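PDB 3QOO: fluoroacetyl-CoA-specific thioesterase-like domain-containing protein, which is of unknown function but adopts a hot-dog fold related to fluoroacetyl-CoA-specific thioesterases, and so may bind or hydrolyse acyl-CoA thioesters. Local coordinates for residues 42-47 with 73-78; 54-59 with 99-104. All blocks are in the same frame, centred on the assembly; numbering follows the deposited sequence.

Contact 1: residues 42-47 with 73-78; sequences AAFLET and VHNLAP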
ATOM      1  N   ALA A  42      -0.129   4.638   0.755  1.00  8.77           N
ATOM      2  CA  ALA A  42      -1.186   4.083  -0.077  1.00  8.83           C
ATOM      3  C   ALA A  42      -1.131   4.669  -1.481  1.00  8.89           C
ATOM      4  O   ALA A  42      -1.349   3.953  -2.480  1.00  9.94           O
ATOM      5  CB  ALA A  42      -2.572   4.340   0.523  1.00 10.58           C
ATOM      6  N   ALA A  43      -0.830   5.960  -1.595  1.00  8.77           N
ATOM      7  CA  ALA A  43      -0.713   6.601  -2.899  1.00  9.54           C
ATOM      8  C   ALA A  43       0.464   6.049  -3.678  1.00  9.43           C
ATOM      9  O   ALA A  43       0.358   5.835  -4.890  1.00 10.16           O
ATOM     10  CB  ALA A  43      -0.587   8.107  -2.743  1.00 10.78           C
ATOM     11  N   PHE A  44       1.607   5.882  -3.044  1.00  8.67           N
ATOM     12  CA  PHE A  44       2.742   5.240  -3.715  1.00  8.14           C
ATOM     13  C   PHE A  44       2.359   3.870  -4.219  1.00  8.31           C
ATOM     14  O   PHE A  44       2.693   3.494  -5.352  1.00  9.83           O
ATOM     15  CB  PHE A  44       3.959   5.135  -2.800  1.00  8.98           C
ATOM     16  CG  PHE A  44       4.675   6.431  -2.588  1.00  8.56           C
ATOM     17  CD1 PHE A  44       5.460   6.977  -3.566  1.00 10.28           C
ATOM     18  CD2 PHE A  44       4.638   7.069  -1.374  1.00 11.01           C
ATOM     19  CE1 PHE A  44       6.122   8.152  -3.388  1.00 11.14           C
ATOM     20  CE2 PHE A  44       5.328   8.252  -1.175  1.00 10.16           C
ATOM     21  CZ  PHE A  44       6.067   8.794  -2.181  1.00 11.32           C
ATOM     22  N   LEU A  45       1.633   3.113  -3.399  1.00  8.58           N
ATOM     23  CA  LEU A  45       1.212   1.773  -3.773  1.00  9.90           C
ATOM     24  C   LEU A  45       0.235   1.800  -4.959  1.00  9.69           C
ATOM     25  O   LEU A  45       0.395   1.043  -5.922  1.00  9.86           O
ATOM     26  CB  LEU A  45       0.618   1.059  -2.563  1.00 11.18           C
ATOM     27  CG  LEU A  45       0.722  -0.463  -2.527  1.00 14.65           C
ATOM     28  CD1 LEU A  45       0.460  -0.965  -1.133  1.00 18.63           C
ATOM     29  CD2 LEU A  45      -0.197  -1.138  -3.513  1.00 15.28           C
ATOM     30  N   GLU A  46      -0.769   2.660  -4.903  1.00  9.78           N
ATOM     31  CA  GLU A  46      -1.744   2.751  -5.974  1.00 10.71           C
ATOM     32  C   GLU A  46      -1.045   3.030  -7.318  1.00 10.44           C
ATOM     33  O   GLU A  46      -1.406   2.481  -8.362  1.00 10.69           O
ATOM     34  CB  GLU A  46      -2.746   3.860  -5.663  1.00 12.77           C
ATOM     35  CG  GLU A  46      -3.792   4.022  -6.722  1.00 16.97           C
ATOM     36  CD  GLU A  46      -4.722   5.182  -6.471  1.00 22.51           C
ATOM     37  OE1 GLU A  46      -4.705   5.738  -5.351  1.00 24.45           O
ATOM     38  OE2 GLU A  46      -5.476   5.515  -7.410  1.00 27.15           O
ATOM     39  N   THR A  47      -0.049   3.915  -7.298  1.00 10.27           N
ATOM     40  CA  THR A  47       0.625   4.313  -8.518  1.00 11.55           C
ATOM     41  C   THR A  47       1.508   3.176  -9.055  1.00 10.58           C
ATOM     42  O   THR A  47       1.566   2.913 -10.255  1.00 11.17           O
ATOM     43  CB  THR A  47       1.425   5.594  -8.293  1.00 13.42           C
ATOM     44  OG1 THR A  47       0.598   6.608  -7.671  1.00 16.40           O
ATOM     45  CG2 THR A  47       1.993   6.060  -9.604  1.00 14.89           C
ATOM     46  N   VAL A  73       6.336  -1.182   0.250  1.00  7.29           N
ATOM     47  CA  VAL A  73       6.806   0.168  -0.020  1.00  6.93           C
ATOM     48  C   VAL A  73       7.725   0.601   1.096  1.00  6.92           C
ATOM     49  O   VAL A  73       7.413   0.385   2.279  1.00  7.94           O
ATOM     50  CB  VAL A  73       5.621   1.170  -0.183  1.00  7.37           C
ATOM     51  CG1 VAL A  73       6.124   2.615  -0.366  1.00  9.63           C
ATOM     52  CG2 VAL A  73       4.751   0.756  -1.336  1.00  9.48           C
ATOM     53  N   HIS A  74       8.848   1.207   0.733  1.00  7.46           N
ATOM     54  CA  HIS A  74       9.736   1.888   1.672  1.00  7.76           C
ATOM     55  C   HIS A  74       9.707   3.377   1.389  1.00  7.95           C
ATOM     56  O   HIS A  74       9.988   3.818   0.282  1.00  9.53           O
ATOM     57  CB  HIS A  74      11.180   1.402   1.538  1.00  8.48           C
ATOM     58  CG  HIS A  74      11.364  -0.051   1.816  1.00  8.46           C
ATOM     59  ND1 HIS A  74      12.616  -0.644   1.779  1.00 10.69           N
ATOM     60  CD2 HIS A  74      10.490  -1.048   2.108  1.00 10.14           C
ATOM     61  CE1 HIS A  74      12.497  -1.940   2.028  1.00  9.86           C
ATOM     62  NE2 HIS A  74      11.216  -2.211   2.244  1.00  9.99           N
ATOM     63  N   ASN A  75       9.339   4.162   2.376  0.53  8.44           N
ATOM     64  CA  ASN A  75       9.393   5.590   2.236  0.53  8.86           C
ATOM     65  C   ASN A  75      10.787   6.046   2.542  0.53  9.39           C
ATOM     66  O   ASN A  75      11.423   5.583   3.498  0.53 11.01           O
ATOM     67  CB  ASN A  75       8.396   6.257   3.157  0.53  9.09           C
ATOM     68  CG  ASN A  75       7.001   6.105   2.656  0.53  8.00           C
ATOM     69  OD1 ASN A  75       6.662   6.634   1.604  0.53  9.22           O
ATOM     70  ND2 ASN A  75       6.188   5.349   3.378  0.53  9.25           N
ATOM     71  N   LEU A  76      11.271   6.942   1.711  1.00  8.82           N
ATOM     72  CA  LEU A  76      12.627   7.517   1.862  1.00  9.44           C
ATOM     73  C   LEU A  76      12.597   8.979   2.236  1.00  9.59           C
ATOM     74  O   LEU A  76      13.354   9.410   3.104  1.00 10.82           O
ATOM     75  CB  LEU A  76      13.434   7.331   0.590  1.00 10.05           C
ATOM     76  CG  LEU A  76      13.532   5.876   0.115  1.00 16.52           C
ATOM     77  CD1 LEU A  76      14.499   5.892  -1.054  1.00 17.94           C
ATOM     78  CD2 LEU A  76      13.856   4.781   1.082  1.00 21.90           C
ATOM     79  N   ALA A  77      11.716   9.759   1.651  1.00  9.18           N
ATOM     80  CA  ALA A  77      11.717  11.181   1.861  1.00  9.28           C
ATOM     81  C   ALA A  77      10.363  11.739   1.415  1.00  9.63           C
ATOM     82  O   ALA A  77       9.663  11.135   0.609  1.00 10.30           O
ATOM     83  CB  ALA A  77      12.896  11.839   1.088  1.00 10.49           C
ATOM     84  N   PRO A  78       9.978  12.911   1.966  1.00 10.14           N
ATOM     85  CA  PRO A  78       8.646  13.405   1.698  1.00 10.91           C
ATOM     86  C   PRO A  78       8.477  13.955   0.280  1.00  9.82           C
ATOM     87  O   PRO A  78       9.275  14.765  -0.173  1.00 12.07           O
ATOM     88  CB  PRO A  78       8.459  14.485   2.773  1.00 11.60           C
ATOM     89  CG  PRO A  78       9.870  14.983   3.046  1.00 11.63           C
ATOM     90  CD  PRO A  78      10.672  13.703   3.024  1.00 10.25           C
TER
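In the conformer described, one of two modelled, the amide nitrogen ND2 of Asn-75, whose OD1 comes close to the rim atoms CD2 and CE2 of Phe-44, is gripped twice: it hydrogen-bonds Thr-41 OG1 at the start of the helix and, weakly, Gly-68 O of the second subunit. OD1 lies 3.5 Å from Phe-44 CE2 and 3.6 Å from CD2 of the same ring. Ring and amide planes stand 61° apart, and OD1 arrives at a slant, so the pair is no stack. In Phe-44, CG lies anti to the carbonyl carbon (chi1 -75°), which sends the ring toward Asn-75; Val-112 and Ala-113 of strand 110-123 also touch this side chain.

Val-73 supplies the apolar part by dividing its methyls: CG1 meets Phe-44 CB at 4.1 Å, while CG2 meets Leu-45 CB at 4.3 Å. Leu-45 packs in turn against Leu-45 of the second subunit. Within the helix, Ala-43 O accepts from both Thr-47 OG1 (2.9 Å) and Thr-47 N, which approach from opposite faces of the carbonyl plane.

Helix and strand segments run 134° apart, with their axes 9.2 Å from each other. Since Val-73 and His-74 also pair antiparallel with a strand of the second subunit, the evidence fits a hot-dog dimer, with a central helix lying on a sheet that continues across the interface.

Contact 2: residues 54-59 with 99-104; sequences EILDHK and VVLSMK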
ATOM      1  N   GLU A  54      -0.243  -1.548 -16.315  1.00 10.70           N
ATOM      2  CA  GLU A  54       0.108  -1.035 -17.651  1.00 12.03           C
ATOM      3  C   GLU A  54       1.233  -1.813 -18.330  1.00 10.96           C
ATOM      4  O   GLU A  54       1.277  -1.875 -19.554  1.00 12.70           O
ATOM      5  CB  GLU A  54       0.437   0.472 -17.590  1.00 13.26           C
ATOM      6  CG  GLU A  54      -0.811   1.315 -17.337  1.00 16.82           C
ATOM      7  CD  GLU A  54      -0.564   2.796 -17.184  1.00 21.50           C
ATOM      8  OE1 GLU A  54       0.586   3.241 -17.476  1.00 25.28           O
ATOM      9  OE2 GLU A  54      -1.546   3.499 -16.776  1.00 22.84           O
ATOM     10  N   ILE A  55       2.144  -2.396 -17.573  1.00 10.95           N
ATOM     11  CA  ILE A  55       3.213  -3.181 -18.158  1.00 12.09           C
ATOM     12  C   ILE A  55       2.707  -4.550 -18.559  1.00 12.17           C
ATOM     13  O   ILE A  55       3.035  -5.044 -19.635  1.00 13.49           O
ATOM     14  CB  ILE A  55       4.383  -3.336 -17.150  1.00 11.86           C
ATOM     15  CG1 ILE A  55       5.054  -1.991 -16.888  1.00 12.73           C
ATOM     16  CG2 ILE A  55       5.402  -4.369 -17.623  1.00 13.52           C
ATOM     17  CD1 ILE A  55       5.893  -1.939 -15.672  1.00 14.67           C
ATOM     18  N   LEU A  56       1.927  -5.203 -17.696  1.00 12.13           N
ATOM     19  CA  LEU A  56       1.621  -6.616 -17.890  1.00 12.37           C
ATOM     20  C   LEU A  56       0.374  -6.904 -18.709  1.00 11.71           C
ATOM     21  O   LEU A  56       0.403  -7.755 -19.570  1.00 12.77           O
ATOM     22  CB  LEU A  56       1.427  -7.320 -16.558  1.00 11.81           C
ATOM     23  CG  LEU A  56       2.613  -7.261 -15.579  1.00 13.86           C
ATOM     24  CD1 LEU A  56       2.246  -8.038 -14.331  1.00 14.05           C
ATOM     25  CD2 LEU A  56       3.888  -7.827 -16.205  1.00 15.33           C
ATOM     26  N   ASP A  57      -0.738  -6.236 -18.427  1.00 10.99           N
ATOM     27  CA  ASP A  57      -2.022  -6.832 -18.819  1.00 11.75           C
ATOM     28  C   ASP A  57      -2.227  -6.835 -20.321  1.00 12.00           C
ATOM     29  O   ASP A  57      -2.773  -7.795 -20.874  1.00 12.48           O
ATOM     30  CB  ASP A  57      -3.199  -6.199 -18.069  1.00 12.70           C
ATOM     31  CG  ASP A  57      -3.270  -6.682 -16.643  1.00 13.50           C
ATOM     32  OD1 ASP A  57      -2.219  -6.927 -16.050  1.00 15.62           O
ATOM     33  OD2 ASP A  57      -4.359  -6.911 -16.142  1.00 17.75           O
ATOM     34  N   HIS A  58      -1.744  -5.799 -21.006  1.00 12.64           N
ATOM     35  CA  HIS A  58      -1.922  -5.732 -22.461  1.00 13.81           C
ATOM     36  C   HIS A  58      -1.081  -6.794 -23.167  1.00 14.27           C
ATOM     37  O   HIS A  58      -1.306  -7.060 -24.344  1.00 17.31           O
ATOM     38  CB  HIS A  58      -1.679  -4.318 -23.008  1.00 15.19           C
ATOM     39  CG  HIS A  58      -0.243  -3.898 -23.002  1.00 15.45           C
ATOM     40  ND1 HIS A  58       0.385  -3.395 -21.875  1.00 16.06           N
ATOM     41  CD2 HIS A  58       0.684  -3.873 -23.994  1.00 17.56           C
ATOM     42  CE1 HIS A  58       1.640  -3.102 -22.180  1.00 16.79           C
ATOM     43  NE2 HIS A  58       1.840  -3.363 -23.465  1.00 18.43           N
ATOM     44  N   LYS A  59      -0.107  -7.375 -22.478  1.00 13.56           N
ATOM     45  CA  LYS A  59       0.707  -8.458 -23.014  1.00 13.87           C
ATOM     46  C   LYS A  59       0.112  -9.835 -22.777  1.00 13.10           C
ATOM     47  O   LYS A  59       0.667 -10.820 -23.285  1.00 13.54           O
ATOM     48  CB  LYS A  59       2.117  -8.403 -22.425  1.00 15.82           C
ATOM     49  CG  LYS A  59       2.857  -7.096 -22.661  1.00 19.60           C
ATOM     50  CD  LYS A  59       3.121  -6.825 -24.098  1.00 24.46           C
ATOM     51  CE  LYS A  59       4.010  -7.886 -24.727  1.00 26.38           C
ATOM     52  NZ  LYS A  59       4.425  -7.478 -26.093  1.00 29.28           N
ATOM     53  N   VAL A  99       4.837 -12.539 -11.593  1.00 12.94           N
ATOM     54  CA  VAL A  99       5.821 -11.568 -12.001  1.00 11.37           C
ATOM     55  C   VAL A  99       6.095 -10.690 -10.786  1.00 10.84           C
ATOM     56  O   VAL A  99       5.158 -10.192 -10.148  1.00 11.62           O
ATOM     57  CB  VAL A  99       5.348 -10.702 -13.199  1.00 12.11           C
ATOM     58  CG1 VAL A  99       6.451  -9.747 -13.622  1.00 13.14           C
ATOM     59  CG2 VAL A  99       4.873 -11.579 -14.378  1.00 15.11           C
ATOM     60  N   VAL A 100       7.370 -10.498 -10.465  1.00 10.54           N
ATOM     61  CA  VAL A 100       7.749  -9.554  -9.407  1.00 10.81           C
ATOM     62  C   VAL A 100       8.345  -8.313 -10.103  1.00  9.95           C
ATOM     63  O   VAL A 100       9.219  -8.448 -10.976  1.00 10.94           O
ATOM     64  CB  VAL A 100       8.764 -10.167  -8.440  1.00 11.94           C
ATOM     65  CG1 VAL A 100       9.148  -9.121  -7.383  1.00 13.14           C
ATOM     66  CG2 VAL A 100       8.196 -11.425  -7.739  1.00 14.21           C
ATOM     67  N   LEU A 101       7.828  -7.150  -9.750  1.00  9.39           N
ATOM     68  CA  LEU A 101       8.261  -5.876 -10.263  1.00  9.47           C
ATOM     69  C   LEU A 101       8.822  -5.018  -9.152  1.00  9.34           C
ATOM     70  O   LEU A 101       8.304  -5.039  -8.031  1.00 10.48           O
ATOM     71  CB  LEU A 101       7.077  -5.159 -10.910  1.00 10.20           C
ATOM     72  CG  LEU A 101       6.402  -5.985 -12.027  1.00 11.24           C
ATOM     73  CD1 LEU A 101       5.142  -6.665 -11.505  1.00 12.42           C
ATOM     74  CD2 LEU A 101       6.051  -5.117 -13.212  1.00 12.86           C
ATOM     75  N   SER A 102       9.873  -4.265  -9.457  1.00  9.04           N
ATOM     76  CA  SER A 102      10.410  -3.293  -8.548  1.00  9.18           C
ATOM     77  C   SER A 102       9.933  -1.892  -8.933  1.00  9.19           C
ATOM     78  O   SER A 102       9.494  -1.660 -10.052  1.00 10.63           O
ATOM     79  CB  SER A 102      11.913  -3.355  -8.608  1.00 11.30           C
ATOM     80  OG  SER A 102      12.391  -3.035  -9.884  1.00 15.96           O
HETATM   81  N   MSE A 103      10.024  -0.981  -7.978  1.00  9.11           N
HETATM   82  CA  MSE A 103       9.548   0.386  -8.149  1.00  8.27           C
HETATM   83  C   MSE A 103      10.519   1.353  -7.514  1.00  8.50           C
HETATM   84  O   MSE A 103      11.057   1.104  -6.426  1.00  8.97           O
HETATM   85  CB  MSE A 103       8.157   0.551  -7.498  1.00  8.49           C
HETATM   86  CG  MSE A 103       7.523   1.904  -7.626  1.00  9.36           C
HETATM   87 SE   MSE A 103       8.003   3.170  -6.224  0.84  7.60          SE
HETATM   88  CE  MSE A 103       6.726   2.581  -4.855  1.00 10.31           C
ATOM     89  N   LYS A 104      10.722   2.474  -8.195  1.00  9.04           N
ATOM     90  CA  LYS A 104      11.416   3.605  -7.639  1.00  9.43           C
ATOM     91  C   LYS A 104      10.640   4.851  -7.983  1.00  9.45           C
ATOM     92  O   LYS A 104      10.171   5.004  -9.101  1.00 11.18           O
ATOM     93  CB  LYS A 104      12.873   3.695  -8.149  1.00 12.52           C
ATOM     94  CG  LYS A 104      13.781   4.618  -7.339  1.00 18.24           C
ATOM     95  CD  LYS A 104      15.247   4.282  -7.592  1.00 21.93           C
ATOM     96  CE  LYS A 104      16.190   5.212  -6.836  1.00 24.74           C
ATOM     97  NZ  LYS A 104      17.602   4.811  -7.100  1.00 26.05           N
TER
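The C-terminal part of the central helix of the hot-dog fold packs here against its enclosing sheet, where Ile-55 and Leu-56 meet Val-99 and Leu-101 of strand 98-107. No hydrogen bond joins the two segments; the contact consists of methyl groups, and all four residues are buried. Ile-55 and Leu-101 reach for each other tip to tip, with Ile-55 CD1 4.0 Å from Leu-101 CD2. Leu-56 and Val-99 do likewise, Leu-56 CD2 standing 4.1 Å from Val-99 CG1. A third, looser approach ties the two pairs together: Leu-56 CD1 lies 4.3 Å from Leu-101 CD1.

Leu-101 is therefore forked, one methyl for each helix residue. Its chi2 of 100° departs markedly from a staggered value, which is consistent with some torsional strain in this placing of CD1 and CD2. Val-99 presents the methyl that lies anti to its backbone N (chi1 -177°). Residues 99 and 101 can serve the same helix because strand side chains alternate, and those of Val-100 and Ser-102 make no contact with residues 54-59. The backbones stay well apart, with CA of Leu-56 8.8 Å from CA of Val-99, so the side chains alone bridge the layers.

Val-89 of strand 84-95 touches both Ile-55 and Leu-101, and Phe-10 touches both Leu-56 and Val-99, which extends this hydrophobic layer on the same face of the sheet. Residues 57-59 form a 3-10 segment, with Lys-59 N bonded to Leu-56 O at 3.0 Å, while Asp-57 OD1 takes a hydrogen bond with Ser-66 OG of strand 64-75. A hydrophobic helix face seated on a curved antiparallel sheet is the core architecture of the hot-dog fold.

Overall arrangement
Both contacts pin helix 41-56 to the same five-stranded antiparallel sheet, contact 1 near the helix start and contact 2 near its end, with centres about 17 Å apart. Their segments alternate along the chain, and the strands they use, 64-75 and 98-107, are separated in the sheet by strand 110-123. They touch directly where CE of Met-103, a selenomethionine, comes within 4.2 Å of Phe-44 O. Contact 1 reaches the second subunit through strand pairing and Leu-45, whereas contact 2 is buried and joins parts of one subunit. The sodium ion, bound by Ser-23 and Ser-25, involves neither contact's residues, and no catalytic residue is established in either.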